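Long-range contacts in glucan-binding protein C, GbpC (Streptococcus mutans UA159, PDB 5UQZ), which probably binds glucan at the cell surface and mediates both sucrose-independent and sucrose-dependent adherence, here as its calcium-bound beta-supersandwich domain with a long helical arm: residues K60-V65 against N217-L222; Q81-E86 against D121-M126; A168-F173 against I180-Q185; G242-V247 against T306-P311. One frame throughout, in Å; residues are numbered along the deposited sequence.

Contact 1: residues K60-V65 against N217-L222; sequences KAQGLV and NAIMSL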
# COMPACT_ATOMS: atom_id res chain seq x y z
N LYS A 60 -12.47 -14.19 11.55
CA LYS A 60 -13.25 -14.59 12.72
C LYS A 60 -13.33 -13.50 13.78
O LYS A 60 -14.29 -13.52 14.57
CB LYS A 60 -12.67 -15.90 13.29
CG LYS A 60 -12.86 -17.10 12.36
CD LYS A 60 -12.22 -18.42 12.92
CE LYS A 60 -12.93 -18.93 14.17
NZ LYS A 60 -14.30 -19.41 13.83
N ALA A 61 -12.32 -12.65 13.88
CA ALA A 61 -12.26 -11.72 14.99
C ALA A 61 -12.62 -10.30 14.58
O ALA A 61 -12.66 -9.42 15.44
CB ALA A 61 -10.88 -11.68 15.62
N GLN A 62 -12.82 -10.04 13.29
CA GLN A 62 -12.97 -8.66 12.84
C GLN A 62 -14.27 -8.05 13.31
O GLN A 62 -15.37 -8.49 12.93
CB GLN A 62 -12.90 -8.60 11.31
CG GLN A 62 -13.14 -7.18 10.74
CD GLN A 62 -11.96 -6.29 11.07
OE1 GLN A 62 -11.81 -5.87 12.22
NE2 GLN A 62 -11.13 -5.98 10.04
N GLY A 63 -14.18 -7.00 14.11
CA GLY A 63 -15.32 -6.18 14.49
C GLY A 63 -15.23 -4.77 13.97
O GLY A 63 -16.16 -3.98 14.21
N LEU A 64 -14.14 -4.40 13.30
CA LEU A 64 -13.95 -3.05 12.82
C LEU A 64 -14.39 -2.99 11.36
O LEU A 64 -13.95 -3.81 10.54
CB LEU A 64 -12.48 -2.66 12.90
CG LEU A 64 -12.18 -1.23 12.39
CD1 LEU A 64 -12.76 -0.17 13.31
CD2 LEU A 64 -10.65 -1.04 12.31
N VAL A 65 -15.22 -2.01 11.03
CA VAL A 65 -15.54 -1.65 9.66
C VAL A 65 -15.07 -0.21 9.49
O VAL A 65 -15.64 0.70 10.08
CB VAL A 65 -17.05 -1.80 9.36
CG1 VAL A 65 -17.32 -1.42 7.91
CG2 VAL A 65 -17.53 -3.23 9.68
N ASN A 217 -10.75 -6.86 18.58
CA ASN A 217 -11.52 -7.06 17.36
C ASN A 217 -11.17 -6.06 16.26
O ASN A 217 -11.82 -6.07 15.21
CB ASN A 217 -13.02 -7.03 17.65
CG ASN A 217 -13.43 -8.11 18.65
OD1 ASN A 217 -13.86 -7.80 19.77
ND2 ASN A 217 -13.27 -9.37 18.25
N ALA A 218 -10.18 -5.18 16.46
CA ALA A 218 -9.83 -4.23 15.40
C ALA A 218 -8.71 -4.83 14.58
O ALA A 218 -7.53 -4.69 14.91
CB ALA A 218 -9.45 -2.86 15.98
N ILE A 219 -9.05 -5.47 13.46
CA ILE A 219 -8.03 -6.05 12.59
C ILE A 219 -7.78 -5.03 11.49
O ILE A 219 -8.70 -4.64 10.77
CB ILE A 219 -8.43 -7.42 12.03
CG1 ILE A 219 -8.99 -8.35 13.12
CG2 ILE A 219 -7.19 -8.05 11.35
CD1 ILE A 219 -8.11 -8.55 14.32
N MET A 220 -6.54 -4.57 11.37
CA MET A 220 -6.22 -3.50 10.44
C MET A 220 -5.16 -3.95 9.45
O MET A 220 -4.27 -4.75 9.74
CB MET A 220 -5.77 -2.27 11.21
CG MET A 220 -6.91 -1.77 12.09
SD MET A 220 -6.70 -0.14 12.76
CE MET A 220 -6.95 0.80 11.25
N SER A 221 -5.24 -3.38 8.27
CA SER A 221 -4.36 -3.75 7.17
C SER A 221 -3.01 -3.06 7.30
O SER A 221 -2.92 -1.91 7.72
CB SER A 221 -5.02 -3.34 5.86
OG SER A 221 -5.20 -1.94 5.81
N LEU A 222 -1.97 -3.77 6.88
CA LEU A 222 -0.64 -3.20 6.67
C LEU A 222 -0.21 -3.72 5.29
O LEU A 222 0.72 -4.53 5.13
CB LEU A 222 0.32 -3.64 7.79
CG LEU A 222 -0.12 -3.12 9.17
CD1 LEU A 222 0.64 -3.77 10.29
CD2 LEU A 222 -0.06 -1.59 9.28
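Gln62 grips the backbone of Ile219 with both ends of its side-chain amide. NE2 donates to Ile219 O at 2.9 Å, and that oxygen lies close to the amide plane. OE1 accepts from Ile219 N at 3.1 Å. The side chain reaches there because CG is anti to the backbone N (chi1 177°) and the chain then bends at chi2. It runs past Ile219 in the opposite direction, with the amide beside Ile219 CB. OE1 also takes Leu64 N, which comes from the other face of the amide plane to Ile219 N. Asn217 works from both its side chain and its backbone. Its ND2 donates to Ala61 O at 2.9 Å, and its O accepts from Gly63 N at 2.8 Å on a lone pair. Beyond these polar bonds, Leu64 CD2 packs on Met220 CG at 3.8 Å. Asn145 of the neighbouring turn holds Asn217 OD1, and Tyr144 OH bonds Asn217 N. Side-chain amides and one strong backbone bond together join the two segments, whose touching parts run 64° apart. Three bonds centred on one amide would fix its rotation.

Contact 2: residues Q81-E86 against D121-M126; sequences QYLTKE and DTWFKM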
# COMPACT_ATOMS: atom_id res chain seq x y z
N GLN A 81 3.73 24.50 8.41
CA GLN A 81 4.14 24.81 7.03
C GLN A 81 3.21 24.09 6.06
O GLN A 81 3.50 22.97 5.61
CB GLN A 81 5.57 24.35 6.79
CG GLN A 81 6.53 25.12 7.60
CD GLN A 81 6.81 26.37 6.90
OE1 GLN A 81 6.05 27.34 7.02
NE2 GLN A 81 7.91 26.37 6.11
N TYR A 82 2.10 24.72 5.72
CA TYR A 82 1.23 24.19 4.68
C TYR A 82 1.76 24.56 3.29
O TYR A 82 2.33 25.63 3.09
CB TYR A 82 -0.17 24.77 4.82
CG TYR A 82 -0.86 24.37 6.11
CD1 TYR A 82 -1.63 23.23 6.20
CD2 TYR A 82 -0.74 25.17 7.27
CE1 TYR A 82 -2.26 22.88 7.37
CE2 TYR A 82 -1.39 24.85 8.45
CZ TYR A 82 -2.16 23.70 8.48
OH TYR A 82 -2.81 23.36 9.64
N LEU A 83 1.58 23.65 2.32
CA LEU A 83 1.97 23.96 0.96
C LEU A 83 0.95 24.93 0.37
O LEU A 83 -0.25 24.67 0.41
CB LEU A 83 2.01 22.65 0.16
CG LEU A 83 2.51 22.77 -1.27
CD1 LEU A 83 3.99 23.10 -1.31
CD2 LEU A 83 2.22 21.44 -2.04
N THR A 84 1.42 26.02 -0.22
CA THR A 84 0.47 26.95 -0.83
C THR A 84 -0.23 26.27 -2.00
O THR A 84 0.29 25.36 -2.64
CB THR A 84 1.16 28.24 -1.31
OG1 THR A 84 2.02 27.89 -2.41
CG2 THR A 84 1.89 28.95 -0.17
N LYS A 85 -1.45 26.72 -2.29
CA LYS A 85 -2.13 26.15 -3.44
C LYS A 85 -1.41 26.45 -4.73
O LYS A 85 -1.41 25.62 -5.64
CB LYS A 85 -3.61 26.56 -3.49
CG LYS A 85 -4.43 25.80 -2.44
CD LYS A 85 -5.90 25.90 -2.67
CE LYS A 85 -6.67 25.02 -1.68
NZ LYS A 85 -8.14 25.09 -1.93
N GLU A 86 -0.79 27.63 -4.85
CA GLU A 86 0.02 27.90 -6.04
C GLU A 86 1.15 26.90 -6.22
O GLU A 86 1.40 26.43 -7.32
CB GLU A 86 0.56 29.32 -6.00
CG GLU A 86 1.40 29.64 -7.22
CD GLU A 86 1.71 31.10 -7.29
OE1 GLU A 86 1.48 31.81 -6.30
OE2 GLU A 86 2.19 31.52 -8.35
N ASP A 121 -8.33 17.17 0.58
CA ASP A 121 -6.98 16.71 0.85
C ASP A 121 -6.07 17.91 1.08
O ASP A 121 -6.20 18.93 0.41
CB ASP A 121 -6.45 15.90 -0.34
CG ASP A 121 -7.24 14.64 -0.64
OD1 ASP A 121 -7.98 14.12 0.23
OD2 ASP A 121 -7.07 14.13 -1.76
N THR A 122 -5.16 17.79 2.03
CA THR A 122 -4.34 18.92 2.48
C THR A 122 -2.87 18.59 2.34
O THR A 122 -2.46 17.47 2.62
CB THR A 122 -4.71 19.16 3.97
OG1 THR A 122 -6.12 19.52 4.03
CG2 THR A 122 -3.92 20.28 4.61
N TRP A 123 -2.04 19.54 1.97
CA TRP A 123 -0.60 19.33 1.78
C TRP A 123 0.17 20.18 2.77
O TRP A 123 -0.14 21.37 2.96
CB TRP A 123 -0.21 19.77 0.36
CG TRP A 123 -0.59 18.86 -0.75
CD1 TRP A 123 -1.82 18.80 -1.39
CD2 TRP A 123 0.25 17.92 -1.42
NE1 TRP A 123 -1.77 17.88 -2.42
CE2 TRP A 123 -0.51 17.33 -2.45
CE3 TRP A 123 1.57 17.53 -1.23
CZ2 TRP A 123 0.03 16.38 -3.30
CZ3 TRP A 123 2.11 16.58 -2.06
CH2 TRP A 123 1.34 16.01 -3.08
N PHE A 124 1.23 19.60 3.34
CA PHE A 124 2.06 20.33 4.28
C PHE A 124 3.40 19.63 4.41
O PHE A 124 3.55 18.47 4.01
CB PHE A 124 1.40 20.49 5.67
CG PHE A 124 0.86 19.22 6.26
CD1 PHE A 124 1.68 18.33 6.94
CD2 PHE A 124 -0.49 18.93 6.14
CE1 PHE A 124 1.14 17.16 7.51
CE2 PHE A 124 -1.02 17.77 6.69
CZ PHE A 124 -0.19 16.90 7.37
N LYS A 125 4.37 20.35 4.97
CA LYS A 125 5.65 19.76 5.33
C LYS A 125 5.61 19.41 6.80
O LYS A 125 5.21 20.22 7.63
CB LYS A 125 6.73 20.83 5.08
CG LYS A 125 8.15 20.41 5.18
CD LYS A 125 9.10 21.59 5.42
CE LYS A 125 8.98 22.60 4.33
NZ LYS A 125 10.11 23.59 4.39
N MET A 126 6.00 18.19 7.12
CA MET A 126 6.20 17.82 8.51
C MET A 126 7.65 18.06 8.91
O MET A 126 8.56 18.06 8.07
CB MET A 126 5.89 16.34 8.72
CG MET A 126 4.40 16.01 8.68
SD MET A 126 4.01 14.29 8.96
CE MET A 126 4.07 14.21 10.73
O HOH W 1 4.83 21.84 9.72
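Tyr82 and Phe124 form a single beta bridge, with their CA atoms 4.0 Å apart. It places the short strand 82-83 against strand 122-127, an outermost strand of a four-stranded antiparallel sheet. Strand 82-83 itself pairs with strand 110-111, so the bridge joins a small two-stranded sheet to the larger one.

Two backbone hydrogen bonds flank the bridge. Lys125 N donates to Gln81 O at 2.8 Å. Leu83 N donates to Trp123 O at 2.9 Å, and here the donor stands well above the carbonyl plane. A water extends the pairing by accepting from Gln81 N and donating to Lys125 O.

The apolar contacts fall around these bonds. Leu83 and Trp123 lie side by side and point the same way, with their CB atoms 3.6 Å apart. Leu83 has CG anti to the backbone N (chi1 -176°), and its CD2 reaches the start of the indole near Trp123 CG. Tyr82 meets Thr122 CG2 at its ring edge, with CD1 and CE1 both 4.1 Å from that methyl. Phe124 CB touches Tyr82 CA, while the Phe124 ring leads away from strand 82-83. Thr122 OG1 is held by Glu120 O.

Lys125 makes a cation-pi contact with Phe110 of strand 110-111. Phe124 CB sits 3.3 Å from Gln81 O, the same oxygen that accepts from Lys125 N.

Contact 3: residues A168-F173 against I180-Q185; sequences ALVNLF and IFIGAQ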
# COMPACT_ATOMS: atom_id res chain seq x y z
N ALA A 168 9.60 16.39 5.60
CA ALA A 168 9.07 15.57 4.52
C ALA A 168 7.77 16.23 4.07
O ALA A 168 7.09 16.88 4.85
CB ALA A 168 8.79 14.13 5.01
N LEU A 169 7.47 16.07 2.78
CA LEU A 169 6.24 16.60 2.22
C LEU A 169 5.13 15.56 2.37
O LEU A 169 5.33 14.37 2.04
CB LEU A 169 6.47 16.96 0.76
CG LEU A 169 5.30 17.69 0.07
CD1 LEU A 169 5.04 19.05 0.73
CD2 LEU A 169 5.60 17.83 -1.42
N VAL A 170 3.93 16.01 2.73
CA VAL A 170 2.80 15.14 3.03
C VAL A 170 1.58 15.59 2.25
O VAL A 170 1.23 16.78 2.25
CB VAL A 170 2.46 15.15 4.54
CG1 VAL A 170 1.17 14.37 4.82
CG2 VAL A 170 3.62 14.55 5.31
N ASN A 171 0.91 14.64 1.62
CA ASN A 171 -0.46 14.79 1.14
C ASN A 171 -1.32 14.00 2.12
O ASN A 171 -1.20 12.76 2.21
CB ASN A 171 -0.54 14.21 -0.27
CG ASN A 171 -1.86 14.47 -0.95
OD1 ASN A 171 -2.73 15.23 -0.48
ND2 ASN A 171 -2.00 13.86 -2.11
N LEU A 172 -2.09 14.72 2.93
CA LEU A 172 -2.94 14.14 3.95
C LEU A 172 -4.35 14.05 3.39
O LEU A 172 -5.01 15.07 3.12
CB LEU A 172 -2.94 15.03 5.19
CG LEU A 172 -3.82 14.56 6.34
CD1 LEU A 172 -3.23 13.39 7.03
CD2 LEU A 172 -4.00 15.72 7.38
N PHE A 173 -4.86 12.83 3.23
CA PHE A 173 -6.19 12.67 2.62
C PHE A 173 -7.29 13.02 3.60
O PHE A 173 -7.20 12.72 4.80
CB PHE A 173 -6.31 11.20 2.17
CG PHE A 173 -5.30 10.87 1.09
CD1 PHE A 173 -5.40 11.47 -0.19
CD2 PHE A 173 -4.17 10.09 1.38
CE1 PHE A 173 -4.45 11.21 -1.15
CE2 PHE A 173 -3.22 9.85 0.40
CZ PHE A 173 -3.37 10.41 -0.86
N ILE A 180 -1.93 8.66 4.61
CA ILE A 180 -0.99 9.70 4.22
C ILE A 180 -0.09 9.21 3.09
O ILE A 180 0.33 8.04 3.06
CB ILE A 180 -0.21 10.03 5.49
CG1 ILE A 180 0.73 11.15 5.42
CG2 ILE A 180 0.65 8.90 6.00
CD1 ILE A 180 1.50 11.23 6.82
N PHE A 181 0.26 10.15 2.22
CA PHE A 181 1.29 9.94 1.20
C PHE A 181 2.43 10.88 1.57
O PHE A 181 2.20 12.08 1.69
CB PHE A 181 0.73 10.21 -0.20
CG PHE A 181 1.49 9.59 -1.30
CD1 PHE A 181 0.83 8.87 -2.27
CD2 PHE A 181 2.86 9.79 -1.43
CE1 PHE A 181 1.52 8.29 -3.33
CE2 PHE A 181 3.56 9.21 -2.53
CZ PHE A 181 2.89 8.44 -3.42
N ILE A 182 3.61 10.35 1.85
CA ILE A 182 4.74 11.14 2.37
C ILE A 182 5.99 10.86 1.55
O ILE A 182 6.20 9.74 1.06
CB ILE A 182 4.91 10.88 3.88
CG1 ILE A 182 5.97 11.76 4.49
CG2 ILE A 182 5.20 9.41 4.20
CD1 ILE A 182 5.98 11.77 6.02
N GLY A 183 6.82 11.89 1.38
CA GLY A 183 8.07 11.67 0.67
C GLY A 183 9.04 12.82 0.88
O GLY A 183 8.68 13.88 1.38
N ALA A 184 10.28 12.59 0.43
CA ALA A 184 11.33 13.60 0.52
C ALA A 184 12.43 13.21 -0.44
O ALA A 184 12.54 12.07 -0.85
CB ALA A 184 11.89 13.64 1.93
N GLN A 185 13.30 14.19 -0.75
CA GLN A 185 14.53 13.84 -1.46
C GLN A 185 15.33 12.83 -0.64
O GLN A 185 15.26 12.83 0.60
CB GLN A 185 15.36 15.11 -1.71
CG GLN A 185 16.71 14.88 -2.42
CD GLN A 185 16.55 14.22 -3.81
OE1 GLN A 185 16.26 13.02 -3.93
NE2 GLN A 185 16.84 14.99 -4.87
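Val170 has CG1 anti to its backbone N (chi1 173°), and Ile180 and Ile182 place CG1 likewise. All three lie on one face of the hairpin 167-172/180-184, and these torsions decide which branches meet. Val170 CG1 presses on Ile180 CG1 at 3.3 Å, closer than two such carbons normally come. Its other methyl, CG2, meets Ile182 CD1 at 3.7 Å. Ala168 CB continues the row against Ile182 CG1. Leu169 with Gly183 and Asn171 with Phe181 are antiparallel hydrogen-bonded pairs, and each makes two bonds. The straightest is Phe181 N to Asn171 O, 3.0 Å with 175° at the hydrogen. Between them, Val170 and Ile182 form a non-hydrogen-bonded pair. Leu169, Asn171 and Phe181 occupy the other face. There Phe173 lies alongside Phe181, its CE2 4.0 Å from Phe181 CB. Both rings meet Trp328, and the Phe181 ring also stacks with Tyr100. The aliphatic face packs on Tyr156, Leu158, Ile195 and Val197 of strands 151-160 and 194-204, as between the layers of a beta sandwich. The Phe181 side chain comes within about 8 Å of the bound calcium. One face is thus aliphatic and buried against the other sheet, the other mixed, with Phe181 and Asn171 partly exposed.

Contact 4: residues G242-V247 against T306-P311; sequences GDNEFV and TYKGEP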
# COMPACT_ATOMS: atom_id res chain seq x y z
N GLY A 242 4.92 -2.02 17.66
CA GLY A 242 4.80 -1.61 19.04
C GLY A 242 4.09 -2.68 19.83
O GLY A 242 4.36 -3.88 19.70
N ASP A 243 3.16 -2.25 20.67
CA ASP A 243 2.34 -3.16 21.47
C ASP A 243 1.16 -3.78 20.73
O ASP A 243 0.43 -4.61 21.30
CB ASP A 243 1.88 -2.42 22.73
CG ASP A 243 1.39 -3.37 23.82
OD1 ASP A 243 2.01 -4.44 24.01
OD2 ASP A 243 0.38 -3.05 24.44
N ASN A 244 0.98 -3.45 19.46
CA ASN A 244 -0.04 -4.12 18.64
C ASN A 244 0.49 -5.47 18.18
O ASN A 244 1.68 -5.74 18.29
CB ASN A 244 -0.40 -3.22 17.48
CG ASN A 244 -0.79 -1.84 17.98
OD1 ASN A 244 -1.85 -1.67 18.60
ND2 ASN A 244 0.04 -0.83 17.70
N GLU A 245 -0.40 -6.33 17.69
CA GLU A 245 -0.04 -7.72 17.43
C GLU A 245 -0.04 -8.02 15.94
O GLU A 245 -1.03 -7.79 15.25
CB GLU A 245 -1.01 -8.64 18.15
CG GLU A 245 -0.67 -10.07 18.05
CD GLU A 245 -1.46 -10.93 19.01
OE1 GLU A 245 -1.26 -12.17 18.91
OE2 GLU A 245 -2.24 -10.39 19.85
N PHE A 246 1.03 -8.65 15.44
CA PHE A 246 1.12 -9.00 14.03
C PHE A 246 0.17 -10.15 13.71
O PHE A 246 0.09 -11.11 14.47
CB PHE A 246 2.56 -9.44 13.71
CG PHE A 246 2.78 -9.90 12.29
CD1 PHE A 246 2.33 -9.17 11.21
CD2 PHE A 246 3.56 -11.03 12.06
CE1 PHE A 246 2.63 -9.57 9.92
CE2 PHE A 246 3.84 -11.45 10.77
CZ PHE A 246 3.36 -10.72 9.70
N VAL A 247 -0.53 -10.05 12.58
CA VAL A 247 -1.30 -11.12 12.00
C VAL A 247 -0.66 -11.46 10.65
O VAL A 247 -0.72 -10.66 9.69
CB VAL A 247 -2.78 -10.73 11.85
CG1 VAL A 247 -3.52 -11.86 11.17
CG2 VAL A 247 -3.38 -10.39 13.23
N THR A 306 -3.66 -6.94 14.82
CA THR A 306 -4.69 -6.64 15.81
C THR A 306 -4.28 -5.33 16.45
O THR A 306 -3.24 -5.26 17.14
CB THR A 306 -4.80 -7.76 16.83
OG1 THR A 306 -5.17 -8.97 16.16
CG2 THR A 306 -5.85 -7.41 17.87
N TYR A 307 -5.00 -4.28 16.11
CA TYR A 307 -4.69 -2.94 16.58
C TYR A 307 -5.33 -2.74 17.94
O TYR A 307 -6.57 -2.82 18.10
CB TYR A 307 -5.21 -1.91 15.56
CG TYR A 307 -4.93 -0.49 16.02
CD1 TYR A 307 -3.63 -0.06 16.21
CD2 TYR A 307 -5.97 0.40 16.33
CE1 TYR A 307 -3.36 1.22 16.71
CE2 TYR A 307 -5.72 1.66 16.79
CZ TYR A 307 -4.44 2.07 16.97
OH TYR A 307 -4.15 3.32 17.47
N LYS A 308 -4.48 -2.47 18.93
CA LYS A 308 -4.93 -2.39 20.33
C LYS A 308 -4.99 -0.94 20.81
O LYS A 308 -5.17 -0.70 22.01
CB LYS A 308 -3.98 -3.20 21.21
CG LYS A 308 -4.10 -4.70 20.86
CD LYS A 308 -3.11 -5.52 21.72
CE LYS A 308 -3.18 -6.99 21.33
NZ LYS A 308 -2.30 -7.90 22.13
N GLY A 309 -4.85 0.02 19.92
CA GLY A 309 -4.95 1.41 20.32
C GLY A 309 -3.65 2.07 20.68
O GLY A 309 -3.67 3.23 21.06
N GLU A 310 -2.54 1.44 20.46
CA GLU A 310 -1.24 1.94 20.86
C GLU A 310 -0.42 2.36 19.64
O GLU A 310 -0.67 1.91 18.52
CB GLU A 310 -0.54 0.82 21.63
CG GLU A 310 -1.32 0.47 22.92
CD GLU A 310 -0.47 0.32 24.16
OE1 GLU A 310 0.78 0.49 24.17
OE2 GLU A 310 -1.08 0.01 25.19
N PRO A 311 0.57 3.23 19.82
CA PRO A 311 1.30 3.76 18.63
C PRO A 311 2.06 2.67 17.87
O PRO A 311 2.47 1.63 18.43
CB PRO A 311 2.28 4.77 19.25
CG PRO A 311 1.60 5.18 20.55
CD PRO A 311 0.93 3.93 21.08
O HOH W 2 2.87 0.58 20.91
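Asn244 fills the tight, buried part of this contact and ties together the turn that follows Thr306. Its OD1 accepts from Lys308 N at 2.8 Å. Its ND2 donates almost straight to Glu310 O at 2.9 Å, with that oxygen in the amide plane but the donor well above the carbonyl plane. ND2 has a second partner in Leu241 O. Chi1 of -53° sets CG beside the backbone N, which sends the amide into the turn. There it lies alongside the Tyr307 ring, the two planes 32° apart, with OD1 3.4 Å from Tyr307 CD1. Next to it, Glu245 and Thr306 form an antiparallel hydrogen-bonded pair. Val247 CG2 touches Thr306 OG1, which is bonded to Arg57.

The outer side is looser. Exposed Glu245 crosses Lys308 in a long salt bridge, OE2 to NZ 3.4 Å, and the hydrogen bond within it is weak. Asp243 and Glu310 bring like charges together, OD2 to OE2 3.5 Å, which may raise the proton affinity of one of them. A water links Asp243 N to Pro311 O.

Strand 303-306 runs between strands 245-247 and 219-222, so Thr306 also packs on Ile219. The turn leads into strand 312-319 of the large sheet. Tyr307 packs on Gln200 of strand 194-204, and its OH bonds Ile201 O.

Overall arrangement
Contacts 1 and 4 form one group, with centres 11 Å apart. Both reach the three-stranded sheet in which strand 303-306 lies between 219-222 and 245-247. They touch where Ala218 O meets Tyr307 N. Contacts 2 and 3 form the other group, centres 10 Å apart. They share the four-stranded sheet in which strands 122-127 and 167-172 are neighbours. Between the groups, centres lie 24 to 32 Å apart and nothing touches. Along the chain, contact 1 opens first, and contacts 2 and 3 follow in turn before its second segment arrives. Contact 4 comes last. Contact 1 joins segments 152 residues apart, while contact 3 is a local hairpin; together the contacts link sheets of the beta-supersandwich.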